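Local coordinates for protein glucosamine--fructose-6-phosphate aminotransferase [isomerizing] (Francisella tularensis subsp. tularensis, PDB 3TBF) that probably makes glucosamine 6-phosphate from fructose 6-phosphate with glutamine as nitrogen donor, the fragment here being its C-terminal sugar-isomerase (SIS) part, at residues A[54-59]-A[81-86]; A[102-107]-A[128-133]. One frame throughout, in Å; residues are numbered along the deposited sequence.

Contact 1: A[54-59]-A[81-86]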
ATOM      1  N   THR A  54     -12.744  -2.582  23.054  1.00 26.32           N
ATOM      2  CA  THR A  54     -12.069  -2.591  21.777  1.00 24.08           C
ATOM      3  C   THR A  54     -11.395  -3.894  21.580  1.00 24.10           C
ATOM      4  O   THR A  54     -10.679  -4.341  22.470  1.00 23.41           O
ATOM      5  CB  THR A  54     -11.015  -1.510  21.710  1.00 23.27           C
ATOM      6  OG1 THR A  54     -11.670  -0.249  21.723  1.00 24.69           O
ATOM      7  CG2 THR A  54     -10.111  -1.646  20.465  1.00 19.77           C
ATOM      8  N   LYS A  55     -11.656  -4.520  20.430  1.00 24.19           N
ATOM      9  CA  LYS A  55     -11.012  -5.784  20.064  1.00 25.19           C
ATOM     10  C   LYS A  55     -10.281  -5.691  18.732  1.00 22.77           C
ATOM     11  O   LYS A  55      -9.507  -6.574  18.328  1.00 22.32           O
ATOM     12  CB  LYS A  55     -12.019  -6.915  19.987  1.00 26.95           C
ATOM     13  CG  LYS A  55     -13.229  -6.733  20.860  1.00 34.06           C
ATOM     14  CD  LYS A  55     -13.461  -7.916  21.803  1.00 41.17           C
ATOM     15  CE  LYS A  55     -12.561  -7.776  23.025  1.00 43.61           C
ATOM     16  NZ  LYS A  55     -12.990  -6.671  23.968  1.00 45.22           N
ATOM     17  N   HIS A  56     -10.539  -4.616  18.044  1.00 20.91           N
ATOM     18  CA  HIS A  56      -9.915  -4.393  16.800  1.00 20.89           C
ATOM     19  C   HIS A  56      -9.837  -2.909  16.608  1.00 18.83           C
ATOM     20  O   HIS A  56     -10.722  -2.184  16.952  1.00 18.00           O
ATOM     21  CB  HIS A  56     -10.762  -5.025  15.696  1.00 21.21           C
ATOM     22  CG  HIS A  56     -10.167  -4.881  14.337  1.00 24.68           C
ATOM     23  ND1 HIS A  56     -10.376  -3.767  13.555  1.00 28.16           N
ATOM     24  CD2 HIS A  56      -9.386  -5.718  13.606  1.00 28.94           C
ATOM     25  CE1 HIS A  56      -9.725  -3.910  12.414  1.00 28.46           C
ATOM     26  NE2 HIS A  56      -9.116  -5.085  12.418  1.00 27.68           N
ATOM     27  N   ILE A  57      -8.755  -2.469  16.030  1.00 18.98           N
ATOM     28  CA  ILE A  57      -8.549  -1.062  15.796  1.00 18.58           C
ATOM     29  C   ILE A  57      -8.470  -0.803  14.313  1.00 17.51           C
ATOM     30  O   ILE A  57      -7.644  -1.393  13.648  1.00 16.52           O
ATOM     31  CB  ILE A  57      -7.258  -0.602  16.434  1.00 18.33           C
ATOM     32  CG1 ILE A  57      -7.386  -0.659  17.928  1.00 18.88           C
ATOM     33  CG2 ILE A  57      -6.936   0.799  15.999  1.00 19.19           C
ATOM     34  CD1 ILE A  57      -6.097  -0.548  18.564  1.00 15.31           C
ATOM     35  N   CYS A  58      -9.300   0.143  13.850  1.00 17.03           N
ATOM     36  CA  CYS A  58      -9.462   0.482  12.439  1.00 17.20           C
ATOM     37  C   CYS A  58      -8.979   1.896  12.220  1.00 14.57           C
ATOM     38  O   CYS A  58      -9.655   2.857  12.600  1.00 13.55           O
ATOM     39  CB  CYS A  58     -10.961   0.395  12.049  1.00 18.31           C
ATOM     40  SG  CYS A  58     -11.325  -0.320  10.425  1.00 34.13           S
ATOM     41  N   ILE A  59      -7.810   2.057  11.615  1.00 13.32           N
ATOM     42  CA  ILE A  59      -7.225   3.408  11.454  1.00 12.13           C
ATOM     43  C   ILE A  59      -7.559   3.866  10.034  1.00 11.69           C
ATOM     44  O   ILE A  59      -7.286   3.154   9.067  1.00 13.01           O
ATOM     45  CB  ILE A  59      -5.749   3.435  11.664  1.00 11.34           C
ATOM     46  CG1 ILE A  59      -5.381   3.018  13.087  1.00 12.10           C
ATOM     47  CG2 ILE A  59      -5.184   4.842  11.471  1.00 12.97           C
ATOM     48  CD1 ILE A  59      -3.849   2.958  13.334  1.00  8.90           C
ATOM     49  N   LYS A  81      -0.958  -5.973  21.333  1.00 19.84           N
ATOM     50  CA  LYS A  81      -1.579  -7.188  20.853  1.00 21.00           C
ATOM     51  C   LYS A  81      -3.053  -7.064  20.492  1.00 21.35           C
ATOM     52  O   LYS A  81      -3.832  -7.993  20.685  1.00 22.32           O
ATOM     53  CB  LYS A  81      -1.399  -8.293  21.871  1.00 22.72           C
ATOM     54  CG  LYS A  81      -0.000  -8.353  22.390  1.00 26.25           C
ATOM     55  CD  LYS A  81       0.631  -9.680  22.245  1.00 32.55           C
ATOM     56  CE  LYS A  81       2.144  -9.498  22.120  1.00 37.22           C
ATOM     57  NZ  LYS A  81       2.747  -9.868  20.753  1.00 41.31           N
ATOM     58  N   VAL A  82      -3.435  -5.930  19.932  1.00 19.80           N
ATOM     59  CA  VAL A  82      -4.756  -5.771  19.391  1.00 19.08           C
ATOM     60  C   VAL A  82      -4.634  -5.761  17.872  1.00 18.46           C
ATOM     61  O   VAL A  82      -3.761  -5.126  17.335  1.00 16.03           O
ATOM     62  CB  VAL A  82      -5.387  -4.501  19.905  1.00 19.16           C
ATOM     63  CG1 VAL A  82      -6.830  -4.348  19.413  1.00 16.97           C
ATOM     64  CG2 VAL A  82      -5.357  -4.554  21.416  1.00 19.33           C
ATOM     65  N   PRO A  83      -5.480  -6.548  17.176  1.00 19.00           N
ATOM     66  CA  PRO A  83      -5.359  -6.509  15.736  1.00 19.53           C
ATOM     67  C   PRO A  83      -5.683  -5.097  15.177  1.00 20.36           C
ATOM     68  O   PRO A  83      -6.535  -4.371  15.729  1.00 18.88           O
ATOM     69  CB  PRO A  83      -6.351  -7.573  15.275  1.00 19.78           C
ATOM     70  CG  PRO A  83      -7.274  -7.745  16.369  1.00 20.05           C
ATOM     71  CD  PRO A  83      -6.522  -7.474  17.626  1.00 18.84           C
ATOM     72  N   CYS A  84      -4.994  -4.706  14.108  1.00 21.11           N
ATOM     73  CA  CYS A  84      -5.098  -3.345  13.595  1.00 21.33           C
ATOM     74  C   CYS A  84      -5.149  -3.336  12.071  1.00 21.69           C
ATOM     75  O   CYS A  84      -4.358  -4.036  11.420  1.00 23.02           O
ATOM     76  CB  CYS A  84      -3.876  -2.593  14.065  1.00 21.89           C
ATOM     77  SG  CYS A  84      -3.924  -0.832  13.776  1.00 24.22           S
ATOM     78  N   SER A  85      -6.080  -2.596  11.477  1.00 20.60           N
ATOM     79  CA  SER A  85      -6.022  -2.407  10.049  1.00 20.90           C
ATOM     80  C   SER A  85      -5.895  -0.923   9.700  1.00 19.60           C
ATOM     81  O   SER A  85      -6.324  -0.033  10.474  1.00 18.97           O
ATOM     82  CB  SER A  85      -7.236  -3.027   9.359  1.00 21.59           C
ATOM     83  OG  SER A  85      -8.402  -2.366   9.750  1.00 29.74           O
ATOM     84  N   VAL A  86      -5.257  -0.633   8.574  1.00 17.11           N
ATOM     85  CA  VAL A  86      -5.080   0.727   8.258  1.00 16.98           C
ATOM     86  C   VAL A  86      -5.546   0.965   6.864  1.00 17.11           C
ATOM     87  O   VAL A  86      -5.056   0.313   5.972  1.00 17.21           O
ATOM     88  CB  VAL A  86      -3.623   1.186   8.372  1.00 16.56           C
ATOM     89  CG1 VAL A  86      -3.588   2.672   8.087  1.00 16.38           C
ATOM     90  CG2 VAL A  86      -3.082   0.963   9.782  1.00 17.37           C
TER
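Ile59 and Ser85 lie on neighbouring parallel strands and pair through the backbone, their side chains on opposite faces. Ile59 N donates to Ser85 O at 2.8 Å, and that bond is nearly straight. Ser85 N in turn donates to Ile57 O at 2.9 Å. One residue thus ties into Ile57 with its N-H and into Ile59 with its carbonyl. A third bond runs from Ile57 N to Pro83 O.

The end of the Ile59 side chain meets the sulfur of Cys84. Its CG1 stands anti to the carbonyl carbon (chi1 -62°), and the extended chain sets CD1 3.8 Å from Cys84 SG. Beside it lies Val86, pointing the same way, with CG2 4.1 Å from Ile59 CB. Ile57, Cys84, Ile59 and Val86 share one face of the sheet. The two strands are the first and last elements of a right-handed beta-alpha-beta unit, and helix 63-80 packs on this face through Ile76, Tyr66 and Lys73.

Ser85 and Cys58 point to the other face, with Ser85 OG 3.6 Å from Cys58 SG. Ser85 OG also sits at the edge of the His56 ring, in its plane, 3.4 Å from CE1. Pro83 O lies over one face of that ring, toward the rim. Just before its strand begins, Val82 points at the partner segment, and its CG1 packs 4.0 Å from Ile57 CD1.

Contact 2: A[102-107]-A[128-133]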
ATOM      1  N   GLY A 102     -16.477  -5.175  17.997  1.00 34.70           N
ATOM      2  CA  GLY A 102     -15.533  -4.562  18.927  1.00 33.59           C
ATOM      3  C   GLY A 102     -14.463  -3.693  18.274  1.00 31.16           C
ATOM      4  O   GLY A 102     -13.384  -3.492  18.833  1.00 29.92           O
ATOM      5  N   SER A 103     -14.799  -3.166  17.098  1.00 28.81           N
ATOM      6  CA  SER A 103     -13.891  -2.359  16.324  1.00 26.64           C
ATOM      7  C   SER A 103     -13.914  -0.914  16.775  1.00 24.13           C
ATOM      8  O   SER A 103     -14.988  -0.330  16.891  1.00 24.99           O
ATOM      9  CB  SER A 103     -14.284  -2.405  14.861  1.00 26.06           C
ATOM     10  OG  SER A 103     -13.385  -3.213  14.174  1.00 28.20           O
ATOM     11  N   LEU A 104     -12.739  -0.337  16.987  1.00 20.86           N
ATOM     12  CA  LEU A 104     -12.622   1.077  17.312  1.00 18.83           C
ATOM     13  C   LEU A 104     -12.207   1.794  16.056  1.00 17.07           C
ATOM     14  O   LEU A 104     -11.273   1.371  15.388  1.00 17.18           O
ATOM     15  CB  LEU A 104     -11.558   1.280  18.396  1.00 18.72           C
ATOM     16  CG  LEU A 104     -11.284   2.700  18.848  1.00 18.79           C
ATOM     17  CD1 LEU A 104     -12.524   3.217  19.596  1.00 17.06           C
ATOM     18  CD2 LEU A 104     -10.001   2.772  19.668  1.00 14.48           C
ATOM     19  N   PHE A 105     -12.942   2.829  15.704  1.00 15.95           N
ATOM     20  CA  PHE A 105     -12.649   3.661  14.557  1.00 15.28           C
ATOM     21  C   PHE A 105     -11.702   4.786  15.005  1.00 15.23           C
ATOM     22  O   PHE A 105     -12.026   5.594  15.852  1.00 16.64           O
ATOM     23  CB  PHE A 105     -13.953   4.231  13.971  1.00 14.88           C
ATOM     24  CG  PHE A 105     -13.754   5.036  12.728  1.00 16.69           C
ATOM     25  CD1 PHE A 105     -13.361   6.370  12.796  1.00 19.01           C
ATOM     26  CD2 PHE A 105     -13.911   4.471  11.490  1.00 18.26           C
ATOM     27  CE1 PHE A 105     -13.150   7.121  11.628  1.00 17.34           C
ATOM     28  CE2 PHE A 105     -13.733   5.230  10.323  1.00 20.40           C
ATOM     29  CZ  PHE A 105     -13.323   6.546  10.406  1.00 18.23           C
ATOM     30  N   VAL A 106     -10.487   4.783  14.484  1.00 15.01           N
ATOM     31  CA  VAL A 106      -9.484   5.770  14.817  1.00 13.80           C
ATOM     32  C   VAL A 106      -9.196   6.559  13.559  1.00 13.99           C
ATOM     33  O   VAL A 106      -8.835   5.979  12.526  1.00 13.95           O
ATOM     34  CB  VAL A 106      -8.212   5.121  15.253  1.00 13.91           C
ATOM     35  CG1 VAL A 106      -7.077   6.191  15.450  1.00 14.07           C
ATOM     36  CG2 VAL A 106      -8.444   4.334  16.501  1.00 12.92           C
ATOM     37  N   SER A 107      -9.412   7.872  13.612  1.00 13.65           N
ATOM     38  CA  SER A 107      -8.999   8.734  12.529  1.00 13.39           C
ATOM     39  C   SER A 107      -7.776   9.591  12.925  1.00 13.07           C
ATOM     40  O   SER A 107      -7.489   9.841  14.098  1.00 10.81           O
ATOM     41  CB  SER A 107     -10.153   9.606  12.097  1.00 14.63           C
ATOM     42  OG  SER A 107     -10.592  10.424  13.131  1.00 17.75           O
ATOM     43  N   ASN A 128     -21.109  -1.109  12.765  1.00 29.86           N
ATOM     44  CA  ASN A 128     -20.898  -1.835  13.992  1.00 31.18           C
ATOM     45  C   ASN A 128     -19.674  -1.430  14.839  1.00 29.43           C
ATOM     46  O   ASN A 128     -19.089  -2.278  15.491  1.00 29.91           O
ATOM     47  CB  ASN A 128     -20.753  -3.307  13.599  1.00 32.39           C
ATOM     48  CG  ASN A 128     -21.002  -4.247  14.746  1.00 36.58           C
ATOM     49  OD1 ASN A 128     -21.698  -3.891  15.725  1.00 43.18           O
ATOM     50  ND2 ASN A 128     -20.447  -5.467  14.641  1.00 38.82           N
ATOM     51  N   TYR A 129     -19.255  -0.180  14.851  1.00 27.91           N
ATOM     52  CA  TYR A 129     -18.063   0.134  15.667  1.00 27.54           C
ATOM     53  C   TYR A 129     -18.489   0.388  17.106  1.00 27.76           C
ATOM     54  O   TYR A 129     -19.610   0.843  17.341  1.00 28.51           O
ATOM     55  CB  TYR A 129     -17.335   1.376  15.161  1.00 27.04           C
ATOM     56  CG  TYR A 129     -16.696   1.218  13.813  1.00 25.12           C
ATOM     57  CD1 TYR A 129     -15.447   0.655  13.691  1.00 25.29           C
ATOM     58  CD2 TYR A 129     -17.328   1.647  12.664  1.00 24.89           C
ATOM     59  CE1 TYR A 129     -14.822   0.519  12.464  1.00 23.58           C
ATOM     60  CE2 TYR A 129     -16.731   1.508  11.431  1.00 24.77           C
ATOM     61  CZ  TYR A 129     -15.462   0.948  11.339  1.00 24.78           C
ATOM     62  OH  TYR A 129     -14.857   0.807  10.113  1.00 23.76           O
ATOM     63  N   VAL A 130     -17.600   0.121  18.058  1.00 27.01           N
ATOM     64  CA  VAL A 130     -17.887   0.390  19.460  1.00 27.39           C
ATOM     65  C   VAL A 130     -17.781   1.887  19.761  1.00 27.08           C
ATOM     66  O   VAL A 130     -18.356   2.390  20.725  1.00 27.11           O
ATOM     67  CB  VAL A 130     -16.949  -0.409  20.408  1.00 27.88           C
ATOM     68  CG1 VAL A 130     -17.129  -1.901  20.199  1.00 26.82           C
ATOM     69  CG2 VAL A 130     -15.486  -0.039  20.212  1.00 27.38           C
ATOM     70  N   GLY A 131     -17.020   2.590  18.935  1.00 26.55           N
ATOM     71  CA  GLY A 131     -16.831   4.032  19.108  1.00 26.21           C
ATOM     72  C   GLY A 131     -15.743   4.606  18.219  1.00 24.54           C
ATOM     73  O   GLY A 131     -15.211   3.910  17.359  1.00 24.70           O
ATOM     74  N   SER A 132     -15.423   5.876  18.424  1.00 22.90           N
ATOM     75  CA  SER A 132     -14.429   6.570  17.605  1.00 21.57           C
ATOM     76  C   SER A 132     -13.443   7.392  18.441  1.00 20.84           C
ATOM     77  O   SER A 132     -13.764   7.885  19.533  1.00 19.38           O
ATOM     78  CB  SER A 132     -15.116   7.491  16.599  1.00 21.35           C
ATOM     79  OG  SER A 132     -16.036   8.343  17.259  1.00 22.86           O
HETATM   80  N   MSE A 133     -12.236   7.534  17.904  1.00 20.26           N
HETATM   81  CA  MSE A 133     -11.206   8.338  18.523  1.00 19.63           C
HETATM   82  C   MSE A 133     -10.511   9.105  17.441  1.00 19.56           C
HETATM   83  O   MSE A 133     -10.195   8.559  16.428  1.00 21.07           O
HETATM   84  CB  MSE A 133     -10.187   7.475  19.246  1.00 19.67           C
HETATM   85  CG  MSE A 133      -9.010   8.299  19.797  1.00 19.45           C
HETATM   86 SE   MSE A 133      -7.787   7.239  20.856  0.60 25.70          SE
HETATM   87  CE  MSE A 133      -6.686   6.435  19.385  1.00 18.78           C
TER
HETATM   88  O   HOH W   1     -12.540   9.321  14.837  1.00 25.86           O
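Segments 102-107 and 128-133 run parallel, with strand axes 4.7 Å apart and 28° between their directions. Four backbone bonds join them. Phe105 takes part in two: its N donates to Gly131 O, and its O accepts from Met133 N at 2.8 Å. Val130 N donates to Ser103 O where the chain turns a corner, and Val130 CG1 rests 3.4 Å from Gly102 CA. Ser107 N closes the ladder on Met133 O.

The edge of Phe105 meets the face of Tyr129 in an edge-to-face pair, with CD2 3.9 Å from Tyr129 CZ and the planes at 82°. Phe105 CB also stands over that face, 4.0 Å from the ring centroid, in a CH-pi contact. A water at the Phe105 ring edge joins Ser107 OG to Met133 O, the latter bond weak. The backbone C and O of Ser103 lie at the edge of the Tyr129 ring, and Ser103 CB comes within 3.5 Å of CD1 from the side away from Phe105 CB.

On the other face Met133, a selenomethionine, lies beside Val106. Its chain leaves extended and bends at the last torsion (chi3 82°), bringing CE 4.0 Å from both Val106 CG1 and CG2.

Helix 115-124 packs on the Phe105 and Ser132 side, while Phe51 of helix 47-52 meets Leu104 and Met133. Helices on both faces of a parallel sheet mark the three-layer alpha-beta-alpha SIS fold.

Overall arrangement
Contacts 1 and 2 belong to one five-stranded parallel sheet in the first SIS domain. Their centres are about 9 Å apart. The order across the sheet is 84-88, 56-61, 103-109, 129-136, 149-152, so the two contacts account for its first four strands. Strands 56-61 and 103-109 are neighbours and join them, with probable hydrogen bonds from Lys55 N to Gly102 O and from Leu104 N to His56 O. Along the chain contact 1 closes before contact 2 opens. Each closes its own beta-alpha-beta unit, through helix 63-80 and helix 115-124. A second sheet with the same 2-1-3-4-5 order follows later, consistent with paired SIS domains.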